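Long-range contact in succinate-semialdehyde dehydrogenase (Streptococcus pyogenes MGAS1882, PDB 4YWV), which probably oxidises succinic semialdehyde to succinate with NAD+ or NADP+ as electron acceptor: residues S163-E168 against N183-Y188. Residues are numbered along the deposited sequence; the frame is centred on the assembly and turned at random.
Sequences SAQSFE and NLFISY. With SSN (4-oxobutanoic acid), chain D.
E168 OE1 accepts the backbone N-H of N183 in a nearly straight bond, 2.8 Å from OE1 to N183 N with 170° at the hydrogen. The backbone N-H arrives on the anti side of the carboxylate, 34° out of its plane. With CG anti to the backbone N (chi1 -174°) and the chain extended beyond it, E168 spans the gap from helix 161-174 to the end of strand 181-183. The side chain of N183 crosses that of E168 at about a right angle and lies against helix 161-174 at A164, N183 OD1 coming 3.2 Å from A164 CB. N183 ND2 sits over one face of the F185 ring, 3.0 Å above the plane but offset toward the rim. Strand 181-183 is, within this chain, an outermost strand of the mostly parallel sheet that also holds strand 152-155, and helix 161-174 lies in the crossover connection between these adjacent parallel strands, a right-handed beta-alpha-beta unit consistent with the Rossmann-like nucleotide-binding domain of this family. Past the strand, F185 centres an inverse gamma turn and its ring reaches back to the helix, CZ 4.2 Å from Q165 CB. Y3 and F17 also meet this ring. S187 holds the N-cap position of helix 188-196, its OG in a weak hydrogen bond with D189 N, and Y188 OH donates a hydrogen bond of 2.9 Å to O1 of the bound 4-oxobutanoic acid.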
loop_
_atom_site.group_PDB
_atom_site.type_symbol
_atom_site.label_atom_id
_atom_site.label_comp_id
_atom_site.label_asym_id
_atom_site.label_seq_id
_atom_site.Cartn_x
_atom_site.Cartn_y
_atom_site.Cartn_z
ATOM N N SER A 163 -17.018 13.952 -19.492
ATOM C CA SER A 163 -16.578 12.557 -19.515
ATOM C C SER A 163 -16.894 11.908 -18.173
ATOM O O SER A 163 -17.431 10.799 -18.111
ATOM C CB SER A 163 -15.064 12.464 -19.752
ATOM O OG SER A 163 -14.670 13.052 -20.976
ATOM N N ALA A 164 -16.552 12.616 -17.097
ATOM C CA ALA A 164 -16.770 12.120 -15.741
ATOM C C ALA A 164 -18.241 11.859 -15.487
ATOM O O ALA A 164 -18.617 10.824 -14.940
ATOM C CB ALA A 164 -16.238 13.123 -14.730
ATOM N N GLN A 165 -19.070 12.808 -15.894
ATOM C CA GLN A 165 -20.502 12.692 -15.704
ATOM C C GLN A 165 -21.098 11.565 -16.530
ATOM O O GLN A 165 -21.943 10.823 -16.045
ATOM C CB GLN A 165 -21.198 14.002 -16.068
ATOM C CG GLN A 165 -22.664 14.015 -15.682
ATOM C CD GLN A 165 -23.397 15.242 -16.180
ATOM O OE1 GLN A 165 -23.586 15.427 -17.389
ATOM N NE2 GLN A 165 -23.820 16.092 -15.248
ATOM N N SER A 166 -20.663 11.427 -17.776
ATOM C CA SER A 166 -21.206 10.376 -18.632
ATOM C C SER A 166 -20.815 8.981 -18.150
ATOM O O SER A 166 -21.558 8.023 -18.353
ATOM C CB SER A 166 -20.767 10.582 -20.082
ATOM O OG SER A 166 -19.360 10.651 -20.183
ATOM N N PHE A 167 -19.664 8.858 -17.500
ATOM C CA PHE A 167 -19.252 7.549 -17.010
ATOM C C PHE A 167 -20.235 7.078 -15.952
ATOM O O PHE A 167 -20.606 5.907 -15.914
ATOM C CB PHE A 167 -17.836 7.592 -16.432
ATOM C CG PHE A 167 -17.223 6.227 -16.262
ATOM C CD1 PHE A 167 -17.467 5.470 -15.121
ATOM C CD2 PHE A 167 -16.450 5.667 -17.276
ATOM C CE1 PHE A 167 -16.956 4.179 -14.995
ATOM C CE2 PHE A 167 -15.938 4.377 -17.156
ATOM C CZ PHE A 167 -16.194 3.635 -16.013
ATOM N N GLU A 168 -20.666 7.993 -15.091
ATOM C CA GLU A 168 -21.621 7.638 -14.053
ATOM C C GLU A 168 -22.911 7.182 -14.726
ATOM O O GLU A 168 -23.493 6.155 -14.367
ATOM C CB GLU A 168 -21.922 8.837 -13.150
ATOM C CG GLU A 168 -22.806 8.489 -11.966
ATOM C CD GLU A 168 -23.243 9.701 -11.156
ATOM O OE1 GLU A 168 -22.387 10.563 -10.847
ATOM O OE2 GLU A 168 -24.447 9.777 -10.812
ATOM N N ASN A 183 -19.881 10.511 -9.636
ATOM C CA ASN A 183 -18.936 11.538 -10.021
ATOM C C ASN A 183 -19.094 12.689 -9.036
ATOM O O ASN A 183 -20.211 13.027 -8.653
ATOM C CB ASN A 183 -19.226 12.014 -11.443
ATOM C CG ASN A 183 -18.382 13.204 -11.831
ATOM O OD1 ASN A 183 -17.158 13.171 -11.705
ATOM N ND2 ASN A 183 -19.026 14.266 -12.300
ATOM N N LEU A 184 -17.984 13.285 -8.616
ATOM C CA LEU A 184 -18.042 14.399 -7.671
ATOM C C LEU A 184 -17.405 15.674 -8.216
ATOM O O LEU A 184 -16.180 15.768 -8.338
ATOM C CB LEU A 184 -17.338 14.032 -6.361
ATOM C CG LEU A 184 -17.674 12.684 -5.731
ATOM C CD1 LEU A 184 -16.752 12.440 -4.560
ATOM C CD2 LEU A 184 -19.121 12.653 -5.299
ATOM N N PHE A 185 -18.231 16.656 -8.552
ATOM C CA PHE A 185 -17.711 17.920 -9.034
ATOM C C PHE A 185 -17.450 18.747 -7.779
ATOM O O PHE A 185 -18.170 19.700 -7.479
ATOM C CB PHE A 185 -18.739 18.617 -9.926
ATOM C CG PHE A 185 -18.912 17.973 -11.273
ATOM C CD1 PHE A 185 -17.811 17.517 -11.984
ATOM C CD2 PHE A 185 -20.169 17.880 -11.858
ATOM C CE1 PHE A 185 -17.956 16.984 -13.261
ATOM C CE2 PHE A 185 -20.327 17.349 -13.140
ATOM C CZ PHE A 185 -19.218 16.903 -13.842
ATOM N N ILE A 186 -16.414 18.371 -7.044
ATOM C CA ILE A 186 -16.083 19.047 -5.805
ATOM C C ILE A 186 -14.750 19.787 -5.857
ATOM O O ILE A 186 -13.976 19.658 -6.806
ATOM C CB ILE A 186 -16.063 18.028 -4.649
ATOM C CG1 ILE A 186 -15.094 16.888 -4.982
ATOM C CG2 ILE A 186 -17.468 17.464 -4.434
ATOM C CD1 ILE A 186 -15.103 15.736 -3.979
ATOM N N SER A 187 -14.498 20.581 -4.829
ATOM C CA SER A 187 -13.261 21.339 -4.733
ATOM C C SER A 187 -12.224 20.453 -4.048
ATOM O O SER A 187 -12.558 19.376 -3.546
ATOM C CB SER A 187 -13.498 22.594 -3.899
ATOM O OG SER A 187 -13.956 22.239 -2.605
ATOM N N TYR A 188 -10.970 20.888 -4.028
ATOM C CA TYR A 188 -9.943 20.104 -3.358
ATOM C C TYR A 188 -10.132 20.183 -1.843
ATOM O O TYR A 188 -9.573 19.393 -1.087
ATOM C CB TYR A 188 -8.554 20.565 -3.797
ATOM C CG TYR A 188 -8.135 19.886 -5.087
ATOM C CD1 TYR A 188 -7.792 18.530 -5.099
ATOM C CD2 TYR A 188 -8.140 20.575 -6.304
ATOM C CE1 TYR A 188 -7.465 17.872 -6.291
ATOM C CE2 TYR A 188 -7.816 19.926 -7.507
ATOM C CZ TYR A 188 -7.479 18.572 -7.492
ATOM O OH TYR A 188 -7.159 17.920 -8.670
HETATM C C1 SSN D . -8.234 19.549 -11.477
HETATM O O1 SSN D . -7.689 18.412 -11.492
HETATM C C2 SSN D . -9.667 19.742 -11.041
HETATM O O2 SSN D . -7.602 20.562 -11.832
HETATM C C3 SSN D . -9.742 20.835 -9.983
HETATM C C4 SSN D . -11.192 21.186 -9.665
HETATM O O4 SSN D . -11.498 21.840 -8.679
#